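Local coordinates for protein NAD-dependent aldehyde dehydrogenase (Burkholderia multivorans, PDB 5UJU) that probably catalyses the NAD-dependent oxidation of aldehydes to carboxylic acids, at residues 26-31 with 168-173; 173-178 with 552-557; 177-182 with 198-203; 205-210 with 232-237; 225-230 with 548-553. One frame throughout, in Å; residues are numbered along the deposited sequence. Where two conformers were deposited one is given.

From the N terminus, helix 18-30 first meets helix 158-175, and contact 1 closes a loop that is largely helical. Where that helix ends, two contacts start from overlapping residues. Contact 3 closes almost at once, as the hairpin of strands 181-188 and 191-211, while contact 2 waits for the return of the chain at 552-557. Within that long loop, contact 4 pairs strand 191-211 with strand 234-238, and helix 217-230 between them meets 548-553 in contact 5. Contacts 4 and 5 therefore cross, and contact 5 ends on the residues from which contact 2 continues. Together they tie helices, a sheet and the C-terminal strand to one another.

Contact 1. Residues 26-31 with 168-173; sequences AAIESR and VAYAWD
I28 lies against the ring of Y170 where the end of helix 18-30 meets helix 158-175, the short segments crossing nearly at a right angle, their axes 10.2 Å apart. In this helix-helix packing I28 carries most of the contact between the two segments. I28 CD1 sits over the middle of one ring face, 4.0 Å from the Y170 ring centroid and almost on its normal, a CH-pi contact. The other branch, CG2, comes to the rim, 3.6 Å from Y170 CE1, and reaches on toward the methyl of A169. With CG1 between the backbone N and the carbonyl carbon (chi1 63°), the CG1-CD1 arm is turned over the ring centre and CG2 toward CE1. A beta-branched isoleucine suits the place because it covers the ring broadly, and alanine at 169 keeps the neighbouring helix surface low.

Farther out, the hydroxyl end of Y170 meets R31, which follows the helix with a positive phi. R31 NH1 stands 2.9 Å from Y170 OH, with the guanidinium turned 48° from the ring. A water accepts from R31 NH2 and also lies beside Y170 OH. F531 makes a cation-pi contact with R31, and Y200 of the second subunit packs on it too. What fixes the arginine from its own segment is a bond of 3.1 Å from R31 NH1 to I28 O, in the carbonyl plane and on a lone pair.

Contact 2. Residues 173-178 with 552-557; sequences DQLRRI and NRFRVV
The ring of F554 receives L175 on one face, where CD2 stands 3.6 Å from the F554 ring centroid and only 4° off its normal, a CH-pi contact. At the edge, near the ring plane, is Q174, whose CB lies 4.0 Å from F554 CZ. I178 and F554 reach toward each other from opposite directions, I178 CD1 coming obliquely to within 3.5 Å of F554 CE1. The same methyl touches V556, with I178 CD1 3.8 Å from V556 CG2. F554 projects from the first residue of strand 554-562 with CG between its backbone N and carbonyl carbon (chi1 64°), which sends the ring toward the last part of helix 158-175 and the type I turn L175-I178 there.

Leucine and isoleucine suit these places because their slim methyl ends fit a flat ring, and I202 of the adjoining strand also packs on F554. R176 grips D173 side-on, with NE and NH2 both bonded to OD1, while R555 forms a salt bridge with D546 of the second subunit. Since no hydrogen bond spans the two segments, the joint between helix end and strand rests on apolar burial and the fit of shapes, with charges kept to its margins.

Contact 3. Residues 177-182 with 198-203; sequences RIPADA and KRYTIV. With EDO (1,2-ethanediol), chain I.
Y200 faces P179 and A182 across the base of the beta hairpin formed by strands 181-188 and 191-211. As in other aldehyde dehydrogenases, such an antiparallel arm reaches to the partner subunit. The ring lies with A182 CB at its edge, near the plane and 4.0 Å from Y200 CE2. P179 slants across it, with CG 4.0 Å from Y200 CD2. Small alanine and rigid proline both suit this place, since they fill the side of a large ring without pushing the strands apart. The Y200 CG stands beside the backbone N (chi1 -54°), which lays the ring along these neighbours while its hydroxyl goes on to bond S529 O of the second subunit.

Nearer the turn before strand 181-188, I178 and I202 meet tip to tip, CD1 to CD1, at 3.7 Å. The backbones pair in step: D181 with R199 is a non-hydrogen-bonded pair, and A182 with K198 a hydrogen-bonded one. Y200 N also bonds to A180 O, nearly straight at 173°. K198 bends at chi2 and chi4, which carries its ammonium away from the sheet to a salt bridge with D530 of the second subunit. There K198 NZ also donates to O2 of an ethanediol, 3.0 Å away.

Contact 4. Residues 205-210 with 232-237; sequences RGTGLV and GNTVIV
N233, in the loop just before strand 234-238, reaches toward R205 and G206, which likewise come just before the paired strand residues of the other segment. Its CB passes 3.2 Å from G206 O, and N233 CG is 3.7 Å from G206 O and stands near the backbone N of R205. At the tip, OD1 accepts from G206 N at 2.9 Å, with the donor in the carbonyl plane and the bond fairly straight at 162°; R205 N is 2.9 Å from the same N233 OD1. ND2 points the other way, to D228 O and R553 O. An amide suits this spot, offering an acceptor to one side and a donor to the other. With CG anti to the carbonyl carbon (chi1 -62°), the amide is carried to the backbone of R205 and G206. G206 has a positive phi, and its backbone angles suit glycine.

Beyond N233 the segments become parallel strands of a beta-alpha-beta unit in which helix 217-230 makes the crossover, a building block of Rossmann-like NAD-binding domains. G208 N donates to T234 O and I236 N to G208 O, then V210 N to I236 O at 2.9 Å. On the face with L209 and I236, T207 OG1 and T234 OG1 lie 2.8 Å apart, and Q108 from helix 97-132 also bonds T234 OG1. On the other face V210 CG2 meets V235 CG1 at 3.7 Å, beneath L225 of the crossover helix.

Contact 5. Residues 225-230 with 548-553; sequences LFADLA and AFVANR
R553 stretches along A227 and ends at D228, joining helix 217-230 to the type I turn V550-R553, which leads from the short, weakly bonded helix 547-550 into the C-terminal strand. Its chain is extended from CG to NE, after CG starts beside the backbone N (chi1 -55°). That straight reach lays the guanidinium flat beneath A227, whose CB stands over one face, 3.5 Å from R553 NE. Alanine suits the place because its single methyl lets the guanidinium lie close against the helix. The same methyl also touches F549 and V550.

R553 NE donates to F549 O at 2.7 Å, in both the carbonyl and the guanidinium planes, while NH2 gives that oxygen a weak second bond and stands over one face of the F549 ring, toward its rim. The R553 guanidinium has F549 and Y315 as cation-pi partners. The D228 side chain crosses that of R553 at about a right angle, with the carboxylate and guanidinium planes 59° apart. D294 supplies a second carboxylate to R553 NH1, so the buried positive charge is probably well compensated. The D228 salt bridge is 2.9 Å from R553 NH1 to D228 OD1, and NH1 meets that oxygen from above the carboxylate plane.

Contact 1. Residues 26-31 with 168-173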
# COMPACT_ATOMS: atom_id res chain seq x y z
N ALA A 26 -2.56 -20.33 8.25
CA ALA A 26 -3.13 -21.33 7.34
C ALA A 26 -4.54 -20.94 6.91
O ALA A 26 -4.93 -21.21 5.76
CB ALA A 26 -3.14 -22.71 8.00
N ALA A 27 -5.31 -20.30 7.80
CA ALA A 27 -6.69 -19.95 7.48
C ALA A 27 -6.76 -18.87 6.41
O ALA A 27 -7.58 -18.97 5.48
CB ALA A 27 -7.41 -19.49 8.75
N ILE A 28 -5.93 -17.83 6.50
CA ILE A 28 -6.01 -16.75 5.52
C ILE A 28 -5.62 -17.22 4.13
O ILE A 28 -6.09 -16.65 3.13
CB ILE A 28 -5.15 -15.53 5.93
CG1 ILE A 28 -3.67 -15.89 5.99
CG2 ILE A 28 -5.64 -14.95 7.24
CD1 ILE A 28 -2.75 -14.70 6.35
N GLU A 29 -4.82 -18.28 4.02
CA GLU A 29 -4.41 -18.80 2.72
C GLU A 29 -5.43 -19.77 2.11
O GLU A 29 -5.66 -19.74 0.90
CB GLU A 29 -3.06 -19.49 2.82
CG GLU A 29 -2.51 -19.91 1.49
CD GLU A 29 -1.03 -20.23 1.55
OE1 GLU A 29 -0.51 -20.44 2.67
OE2 GLU A 29 -0.38 -20.25 0.48
N SER A 30 -6.03 -20.65 2.92
CA SER A 30 -6.98 -21.63 2.39
C SER A 30 -8.39 -21.07 2.26
O SER A 30 -9.12 -21.43 1.33
CB SER A 30 -6.99 -22.87 3.28
OG SER A 30 -7.62 -22.58 4.51
N ARG A 31 -8.80 -20.22 3.20
CA ARG A 31 -10.05 -19.45 3.15
C ARG A 31 -11.30 -20.31 3.29
O ARG A 31 -12.39 -19.93 2.85
CB ARG A 31 -10.11 -18.59 1.87
CG ARG A 31 -8.90 -17.63 1.74
CD ARG A 31 -9.14 -16.43 0.81
NE ARG A 31 -9.96 -15.39 1.43
CZ ARG A 31 -9.52 -14.50 2.32
NH1 ARG A 31 -8.25 -14.50 2.73
NH2 ARG A 31 -10.36 -13.59 2.81
N VAL A 168 -3.77 -9.31 12.42
CA VAL A 168 -2.49 -9.70 12.99
C VAL A 168 -1.83 -10.77 12.14
O VAL A 168 -0.62 -10.73 11.89
CB VAL A 168 -2.67 -10.17 14.45
CG1 VAL A 168 -1.38 -10.76 14.99
CG2 VAL A 168 -3.14 -9.02 15.33
N ALA A 169 -2.62 -11.73 11.64
CA ALA A 169 -2.08 -12.81 10.83
C ALA A 169 -1.50 -12.29 9.52
O ALA A 169 -0.42 -12.72 9.11
CB ALA A 169 -3.17 -13.87 10.56
N TYR A 170 -2.21 -11.38 8.84
CA TYR A 170 -1.67 -10.77 7.63
C TYR A 170 -0.38 -10.00 7.92
O TYR A 170 0.57 -10.06 7.13
CB TYR A 170 -2.71 -9.85 6.99
CG TYR A 170 -3.64 -10.59 6.04
CD1 TYR A 170 -4.88 -11.04 6.47
CD2 TYR A 170 -3.23 -10.90 4.75
CE1 TYR A 170 -5.73 -11.74 5.60
CE2 TYR A 170 -4.07 -11.59 3.88
CZ TYR A 170 -5.31 -12.01 4.31
OH TYR A 170 -6.10 -12.70 3.45
N ALA A 171 -0.35 -9.24 9.02
CA ALA A 171 0.87 -8.52 9.40
C ALA A 171 2.03 -9.50 9.58
O ALA A 171 3.07 -9.35 8.94
CB ALA A 171 0.64 -7.72 10.68
N TRP A 172 1.84 -10.52 10.42
CA TRP A 172 2.89 -11.51 10.63
C TRP A 172 3.27 -12.20 9.31
O TRP A 172 4.45 -12.48 9.06
CB TRP A 172 2.42 -12.54 11.67
CG TRP A 172 3.35 -13.71 11.85
CD1 TRP A 172 3.06 -15.04 11.68
CD2 TRP A 172 4.73 -13.65 12.23
NE1 TRP A 172 4.17 -15.81 11.94
CE2 TRP A 172 5.21 -14.98 12.28
CE3 TRP A 172 5.60 -12.60 12.54
CZ2 TRP A 172 6.53 -15.28 12.62
CZ3 TRP A 172 6.92 -12.90 12.87
CH2 TRP A 172 7.37 -14.24 12.91
N ASP A 173 2.29 -12.43 8.43
CA ASP A 173 2.58 -13.07 7.15
C ASP A 173 3.63 -12.29 6.35
O ASP A 173 4.50 -12.88 5.70
CB ASP A 173 1.29 -13.21 6.34
CG ASP A 173 1.41 -14.22 5.21
OD1 ASP A 173 2.22 -15.17 5.30
OD2 ASP A 173 0.66 -14.07 4.23
O HOH W 1 -9.09 -11.70 4.29

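Contact 2. Residues 173-178 with 552-557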
# COMPACT_ATOMS: atom_id res chain seq x y z
N ASP A 173 2.29 -12.43 8.43
CA ASP A 173 2.58 -13.07 7.15
C ASP A 173 3.63 -12.29 6.35
O ASP A 173 4.50 -12.88 5.70
CB ASP A 173 1.29 -13.21 6.34
CG ASP A 173 1.41 -14.22 5.21
OD1 ASP A 173 2.22 -15.17 5.30
OD2 ASP A 173 0.66 -14.07 4.23
N GLN A 174 3.56 -10.95 6.38
CA GLN A 174 4.58 -10.11 5.74
C GLN A 174 5.87 -10.05 6.56
O GLN A 174 6.97 -10.09 6.00
CB GLN A 174 4.05 -8.68 5.55
CG GLN A 174 2.87 -8.54 4.64
CD GLN A 174 3.19 -9.11 3.28
OE1 GLN A 174 4.33 -9.06 2.82
NE2 GLN A 174 2.18 -9.64 2.61
N LEU A 175 5.75 -9.88 7.88
CA LEU A 175 6.94 -9.69 8.71
C LEU A 175 7.84 -10.93 8.68
O LEU A 175 9.07 -10.81 8.66
CB LEU A 175 6.54 -9.34 10.14
CG LEU A 175 5.81 -8.01 10.35
CD1 LEU A 175 5.22 -7.90 11.76
CD2 LEU A 175 6.73 -6.83 10.05
N ARG A 176 7.25 -12.12 8.68
CA ARG A 176 8.05 -13.34 8.75
C ARG A 176 8.86 -13.59 7.48
O ARG A 176 9.75 -14.43 7.51
CB ARG A 176 7.16 -14.54 9.03
CG ARG A 176 6.30 -14.93 7.86
CD ARG A 176 5.26 -15.94 8.29
NE ARG A 176 4.41 -16.33 7.18
CZ ARG A 176 4.38 -17.55 6.66
NH1 ARG A 176 5.16 -18.51 7.15
NH2 ARG A 176 3.56 -17.82 5.65
N ARG A 177 8.58 -12.88 6.38
CA ARG A 177 9.29 -13.07 5.12
C ARG A 177 10.59 -12.28 5.05
O ARG A 177 11.30 -12.37 4.04
CB ARG A 177 8.41 -12.66 3.94
CG ARG A 177 7.02 -13.26 3.93
CD ARG A 177 6.25 -12.83 2.69
NE ARG A 177 4.80 -12.86 2.90
CZ ARG A 177 3.91 -12.66 1.94
NH1 ARG A 177 4.31 -12.41 0.70
NH2 ARG A 177 2.61 -12.69 2.22
N ILE A 178 10.92 -11.51 6.08
CA ILE A 178 12.05 -10.59 6.05
C ILE A 178 13.13 -11.15 6.98
O ILE A 178 12.90 -11.23 8.19
CB ILE A 178 11.63 -9.18 6.46
CG1 ILE A 178 10.58 -8.64 5.48
CG2 ILE A 178 12.84 -8.24 6.56
CD1 ILE A 178 9.80 -7.48 6.03
N ASN A 552 2.33 -1.81 4.21
CA ASN A 552 2.90 -0.47 4.25
C ASN A 552 2.99 0.10 5.67
O ASN A 552 3.42 1.24 5.83
CB ASN A 552 2.08 0.49 3.39
CG ASN A 552 2.94 1.46 2.62
OD1 ASN A 552 4.17 1.35 2.61
ND2 ASN A 552 2.31 2.42 1.97
N ARG A 553 2.54 -0.63 6.69
CA ARG A 553 2.52 -0.07 8.05
C ARG A 553 3.85 -0.21 8.78
O ARG A 553 3.99 0.33 9.88
CB ARG A 553 1.40 -0.73 8.88
CG ARG A 553 -0.00 -0.64 8.20
CD ARG A 553 -1.09 -1.19 9.12
NE ARG A 553 -2.39 -1.22 8.45
CZ ARG A 553 -3.41 -0.41 8.73
NH1 ARG A 553 -3.33 0.51 9.69
NH2 ARG A 553 -4.54 -0.53 8.03
N PHE A 554 4.81 -0.91 8.19
CA PHE A 554 6.18 -0.98 8.69
C PHE A 554 7.09 -0.73 7.50
O PHE A 554 6.66 -0.85 6.34
CB PHE A 554 6.51 -2.35 9.33
CG PHE A 554 6.46 -3.48 8.34
CD1 PHE A 554 7.61 -3.90 7.68
CD2 PHE A 554 5.25 -4.07 8.01
CE1 PHE A 554 7.56 -4.92 6.74
CE2 PHE A 554 5.19 -5.09 7.06
CZ PHE A 554 6.34 -5.51 6.42
N ARG A 555 8.34 -0.38 7.79
CA ARG A 555 9.37 -0.28 6.78
C ARG A 555 10.57 -1.10 7.23
O ARG A 555 10.60 -1.60 8.36
CB ARG A 555 9.76 1.19 6.51
CG ARG A 555 8.60 2.12 6.10
CD ARG A 555 8.19 1.97 4.61
NE ARG A 555 7.49 0.71 4.37
CZ ARG A 555 7.55 0.02 3.24
NH1 ARG A 555 8.27 0.47 2.23
NH2 ARG A 555 6.89 -1.13 3.13
N VAL A 556 11.53 -1.29 6.33
CA VAL A 556 12.75 -2.05 6.61
C VAL A 556 13.94 -1.12 6.38
O VAL A 556 14.12 -0.59 5.28
CB VAL A 556 12.86 -3.30 5.72
CG1 VAL A 556 14.07 -4.13 6.11
CG2 VAL A 556 11.59 -4.13 5.84
N VAL A 557 14.75 -0.93 7.43
CA VAL A 557 15.98 -0.14 7.36
C VAL A 557 17.15 -1.12 7.43
O VAL A 557 17.32 -1.83 8.43
CB VAL A 557 16.06 0.91 8.48
CG1 VAL A 557 17.47 1.53 8.52
CG2 VAL A 557 15.02 2.01 8.27

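Contact 3. Residues 177-182 with 198-203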
# COMPACT_ATOMS: atom_id res chain seq x y z
N ARG A 177 8.58 -12.88 6.38
CA ARG A 177 9.29 -13.07 5.12
C ARG A 177 10.59 -12.28 5.05
O ARG A 177 11.30 -12.37 4.04
CB ARG A 177 8.41 -12.66 3.94
CG ARG A 177 7.02 -13.26 3.93
CD ARG A 177 6.25 -12.83 2.69
NE ARG A 177 4.80 -12.86 2.90
CZ ARG A 177 3.91 -12.66 1.94
NH1 ARG A 177 4.31 -12.41 0.70
NH2 ARG A 177 2.61 -12.69 2.22
N ILE A 178 10.92 -11.51 6.08
CA ILE A 178 12.05 -10.59 6.05
C ILE A 178 13.13 -11.15 6.98
O ILE A 178 12.90 -11.23 8.19
CB ILE A 178 11.63 -9.18 6.46
CG1 ILE A 178 10.58 -8.64 5.48
CG2 ILE A 178 12.84 -8.24 6.56
CD1 ILE A 178 9.80 -7.48 6.03
N PRO A 179 14.29 -11.55 6.47
CA PRO A 179 15.32 -12.10 7.36
C PRO A 179 15.89 -11.03 8.27
O PRO A 179 15.94 -9.85 7.94
CB PRO A 179 16.39 -12.62 6.38
CG PRO A 179 16.28 -11.67 5.22
CD PRO A 179 14.78 -11.39 5.09
N ALA A 180 16.33 -11.47 9.46
CA ALA A 180 17.01 -10.54 10.35
C ALA A 180 18.37 -10.14 9.79
O ALA A 180 18.84 -9.03 10.04
CB ALA A 180 17.20 -11.18 11.73
N ASP A 181 19.00 -11.03 9.04
CA ASP A 181 20.28 -10.74 8.42
C ASP A 181 20.48 -11.69 7.25
O ASP A 181 19.74 -12.65 7.07
CB ASP A 181 21.42 -10.86 9.44
CG ASP A 181 21.30 -12.09 10.30
OD1 ASP A 181 21.48 -13.21 9.77
OD2 ASP A 181 20.97 -11.95 11.49
N ALA A 182 21.51 -11.40 6.46
CA ALA A 182 21.84 -12.23 5.31
C ALA A 182 23.33 -12.14 5.06
O ALA A 182 23.93 -11.07 5.25
CB ALA A 182 21.04 -11.80 4.07
N LYS A 198 24.45 -8.33 5.64
CA LYS A 198 23.31 -7.43 5.62
C LYS A 198 22.53 -7.61 6.91
O LYS A 198 22.42 -8.73 7.42
CB LYS A 198 22.41 -7.69 4.41
CG LYS A 198 23.12 -7.84 3.06
CD LYS A 198 23.84 -6.55 2.68
CE LYS A 198 24.52 -6.65 1.31
NZ LYS A 198 23.55 -6.62 0.18
N ARG A 199 22.00 -6.53 7.43
CA ARG A 199 21.14 -6.57 8.60
C ARG A 199 19.87 -5.80 8.27
O ARG A 199 19.93 -4.74 7.64
CB ARG A 199 21.88 -5.97 9.83
CG ARG A 199 21.03 -5.68 11.06
CD ARG A 199 21.93 -5.11 12.17
NE ARG A 199 21.21 -4.49 13.28
CZ ARG A 199 21.80 -3.83 14.28
NH1 ARG A 199 23.13 -3.72 14.31
NH2 ARG A 199 21.07 -3.30 15.25
N TYR A 200 18.72 -6.34 8.65
CA TYR A 200 17.44 -5.73 8.31
C TYR A 200 16.67 -5.48 9.60
O TYR A 200 16.37 -6.42 10.35
CB TYR A 200 16.63 -6.61 7.35
CG TYR A 200 17.41 -6.97 6.10
CD1 TYR A 200 17.47 -6.10 5.02
CD2 TYR A 200 18.11 -8.17 6.02
CE1 TYR A 200 18.19 -6.42 3.88
CE2 TYR A 200 18.84 -8.50 4.88
CZ TYR A 200 18.87 -7.62 3.81
OH TYR A 200 19.59 -7.93 2.68
N THR A 201 16.33 -4.23 9.85
CA THR A 201 15.58 -3.82 11.02
C THR A 201 14.19 -3.41 10.58
O THR A 201 14.04 -2.59 9.68
CB THR A 201 16.29 -2.65 11.72
OG1 THR A 201 17.63 -3.03 12.04
CG2 THR A 201 15.55 -2.25 12.99
N ILE A 202 13.17 -4.01 11.19
CA ILE A 202 11.78 -3.64 10.91
C ILE A 202 11.44 -2.40 11.72
O ILE A 202 11.51 -2.41 12.95
CB ILE A 202 10.82 -4.79 11.26
CG1 ILE A 202 11.24 -6.08 10.58
CG2 ILE A 202 9.39 -4.41 10.87
CD1 ILE A 202 11.20 -6.02 9.13
N VAL A 203 11.03 -1.34 11.04
CA VAL A 203 10.75 -0.05 11.66
C VAL A 203 9.28 0.29 11.46
O VAL A 203 8.79 0.33 10.33
CB VAL A 203 11.65 1.05 11.08
CG1 VAL A 203 11.35 2.39 11.74
CG2 VAL A 203 13.13 0.69 11.28
C1 EDO I . 26.62 -4.29 -3.09
O1 EDO I . 25.61 -3.41 -3.60
C2 EDO I . 26.03 -5.18 -2.01
O2 EDO I . 25.19 -4.43 -1.12

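Contact 4. Residues 205-210 with 232-237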
# COMPACT_ATOMS: atom_id res chain seq x y z
N ARG A 205 5.94 2.71 11.22
CA ARG A 205 5.78 4.06 10.69
C ARG A 205 5.79 5.11 11.80
O ARG A 205 6.37 6.19 11.64
CB ARG A 205 4.48 4.14 9.88
CG ARG A 205 4.58 3.38 8.57
CD ARG A 205 5.49 4.10 7.59
NE ARG A 205 5.28 3.60 6.24
CZ ARG A 205 5.61 4.25 5.13
NH1 ARG A 205 6.18 5.45 5.21
NH2 ARG A 205 5.34 3.70 3.95
N GLY A 206 5.13 4.84 12.92
CA GLY A 206 5.03 5.84 13.96
C GLY A 206 3.74 5.72 14.75
O GLY A 206 3.44 4.65 15.29
N THR A 207 2.98 6.81 14.82
CA THR A 207 1.72 6.80 15.54
C THR A 207 0.57 6.67 14.55
O THR A 207 0.45 7.47 13.61
CB THR A 207 1.57 8.05 16.39
OG1 THR A 207 2.59 8.04 17.40
CG2 THR A 207 0.20 8.09 17.07
N GLY A 208 -0.29 5.69 14.78
CA GLY A 208 -1.49 5.51 13.98
C GLY A 208 -2.68 6.10 14.70
O GLY A 208 -2.68 6.24 15.93
N LEU A 209 -3.69 6.50 13.92
CA LEU A 209 -4.93 7.06 14.42
C LEU A 209 -6.08 6.15 13.99
O LEU A 209 -6.17 5.76 12.82
CB LEU A 209 -5.11 8.49 13.89
CG LEU A 209 -6.45 9.19 14.11
CD1 LEU A 209 -6.67 9.44 15.60
CD2 LEU A 209 -6.59 10.52 13.30
N VAL A 210 -6.93 5.78 14.95
CA VAL A 210 -8.12 4.97 14.67
C VAL A 210 -9.34 5.84 14.92
O VAL A 210 -9.56 6.30 16.05
CB VAL A 210 -8.16 3.68 15.51
CG1 VAL A 210 -9.48 2.94 15.28
CG2 VAL A 210 -7.00 2.77 15.14
N GLY A 232 4.08 -2.72 15.15
CA GLY A 232 4.96 -1.95 16.03
C GLY A 232 4.62 -0.49 16.17
O GLY A 232 5.40 0.25 16.78
N ASN A 233 3.49 -0.04 15.65
CA ASN A 233 3.13 1.35 15.77
C ASN A 233 2.48 1.61 17.12
O ASN A 233 1.97 0.70 17.77
CB ASN A 233 2.16 1.74 14.63
CG ASN A 233 2.80 1.58 13.28
OD1 ASN A 233 3.53 2.46 12.84
ND2 ASN A 233 2.56 0.45 12.62
N THR A 234 2.48 2.87 17.53
CA THR A 234 1.63 3.31 18.62
C THR A 234 0.30 3.79 18.04
O THR A 234 0.21 4.12 16.85
CB THR A 234 2.30 4.43 19.43
OG1 THR A 234 2.71 5.47 18.54
CG2 THR A 234 3.53 3.90 20.22
N VAL A 235 -0.75 3.82 18.87
CA VAL A 235 -2.11 4.05 18.38
C VAL A 235 -2.85 5.03 19.29
O VAL A 235 -2.87 4.85 20.51
CB VAL A 235 -2.91 2.73 18.28
CG1 VAL A 235 -4.24 2.97 17.59
CG2 VAL A 235 -2.11 1.67 17.55
N ILE A 236 -3.49 6.03 18.69
CA ILE A 236 -4.48 6.86 19.37
C ILE A 236 -5.85 6.43 18.85
O ILE A 236 -6.09 6.46 17.63
CB ILE A 236 -4.24 8.36 19.12
CG1 ILE A 236 -2.87 8.81 19.68
CG2 ILE A 236 -5.37 9.19 19.72
CD1 ILE A 236 -2.44 10.20 19.21
N VAL A 237 -6.71 5.98 19.75
CA VAL A 237 -8.05 5.51 19.39
C VAL A 237 -9.03 6.64 19.68
O VAL A 237 -9.18 7.05 20.83
CB VAL A 237 -8.43 4.24 20.16
CG1 VAL A 237 -9.83 3.78 19.77
CG2 VAL A 237 -7.40 3.13 19.90

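Contact 5. Residues 225-230 with 548-553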
# COMPACT_ATOMS: atom_id res chain seq x y z
N LEU A 225 -6.69 -0.97 14.37
CA LEU A 225 -5.99 -0.90 15.65
C LEU A 225 -4.93 -2.00 15.77
O LEU A 225 -3.78 -1.73 16.12
CB LEU A 225 -7.01 -1.00 16.79
CG LEU A 225 -6.53 -1.32 18.22
CD1 LEU A 225 -5.52 -0.29 18.73
CD2 LEU A 225 -7.74 -1.41 19.16
N PHE A 226 -5.31 -3.23 15.45
CA PHE A 226 -4.40 -4.36 15.62
C PHE A 226 -3.43 -4.52 14.46
O PHE A 226 -2.33 -5.03 14.67
CB PHE A 226 -5.22 -5.63 15.87
CG PHE A 226 -5.81 -5.66 17.25
CD1 PHE A 226 -5.03 -6.06 18.33
CD2 PHE A 226 -7.09 -5.19 17.49
CE1 PHE A 226 -5.54 -6.05 19.62
CE2 PHE A 226 -7.60 -5.17 18.78
CZ PHE A 226 -6.82 -5.61 19.85
N ALA A 227 -3.79 -4.09 13.25
CA ALA A 227 -2.78 -3.97 12.20
C ALA A 227 -1.68 -2.98 12.61
O ALA A 227 -0.50 -3.19 12.32
CB ALA A 227 -3.41 -3.54 10.88
N ASP A 228 -2.08 -1.87 13.23
CA ASP A 228 -1.12 -0.89 13.73
C ASP A 228 -0.22 -1.52 14.79
O ASP A 228 1.01 -1.45 14.69
CB ASP A 228 -1.86 0.32 14.31
CG ASP A 228 -2.33 1.33 13.25
OD1 ASP A 228 -1.94 1.22 12.08
OD2 ASP A 228 -3.11 2.25 13.62
N LEU A 229 -0.82 -2.15 15.80
CA LEU A 229 -0.05 -2.70 16.92
C LEU A 229 0.86 -3.83 16.47
O LEU A 229 2.02 -3.89 16.86
CB LEU A 229 -1.00 -3.20 18.02
CG LEU A 229 -1.63 -2.15 18.92
CD1 LEU A 229 -2.63 -2.84 19.86
CD2 LEU A 229 -0.53 -1.40 19.70
N ALA A 230 0.34 -4.74 15.63
CA ALA A 230 1.10 -5.88 15.15
C ALA A 230 2.29 -5.48 14.28
O ALA A 230 3.15 -6.31 14.01
CB ALA A 230 0.19 -6.84 14.36
N ALA A 548 -2.13 -5.73 1.11
CA ALA A 548 -2.03 -4.28 1.00
C ALA A 548 -2.50 -3.60 2.28
O ALA A 548 -2.07 -2.48 2.58
CB ALA A 548 -2.84 -3.77 -0.20
N PHE A 549 -3.37 -4.26 3.05
CA PHE A 549 -3.90 -3.66 4.26
C PHE A 549 -2.84 -3.52 5.35
O PHE A 549 -3.03 -2.68 6.25
CB PHE A 549 -5.09 -4.48 4.78
CG PHE A 549 -5.83 -3.83 5.93
CD1 PHE A 549 -6.57 -2.68 5.72
CD2 PHE A 549 -5.77 -4.36 7.21
CE1 PHE A 549 -7.26 -2.07 6.77
CE2 PHE A 549 -6.45 -3.77 8.26
CZ PHE A 549 -7.20 -2.62 8.05
N VAL A 550 -1.74 -4.28 5.30
CA VAL A 550 -0.71 -4.24 6.35
C VAL A 550 0.70 -3.95 5.84
O VAL A 550 1.55 -3.48 6.62
CB VAL A 550 -0.70 -5.57 7.14
CG1 VAL A 550 -2.03 -5.84 7.78
CG2 VAL A 550 -0.26 -6.73 6.25
N ALA A 551 1.03 -4.22 4.57
CA ALA A 551 2.42 -4.25 4.14
C ALA A 551 3.10 -2.89 4.18
O ALA A 551 4.33 -2.82 4.17
CB ALA A 551 2.53 -4.80 2.71
N ASN A 552 2.33 -1.81 4.21
CA ASN A 552 2.90 -0.47 4.25
C ASN A 552 2.99 0.10 5.67
O ASN A 552 3.42 1.24 5.83
CB ASN A 552 2.08 0.49 3.39
CG ASN A 552 2.94 1.46 2.62
OD1 ASN A 552 4.17 1.35 2.61
ND2 ASN A 552 2.31 2.42 1.97
N ARG A 553 2.54 -0.63 6.69
CA ARG A 553 2.52 -0.07 8.05
C ARG A 553 3.85 -0.21 8.78
O ARG A 553 3.99 0.33 9.88
CB ARG A 553 1.40 -0.73 8.88
CG ARG A 553 -0.00 -0.64 8.20
CD ARG A 553 -1.09 -1.19 9.12
NE ARG A 553 -2.39 -1.22 8.45
CZ ARG A 553 -3.41 -0.41 8.73
NH1 ARG A 553 -3.33 0.51 9.69
NH2 ARG A 553 -4.54 -0.53 8.03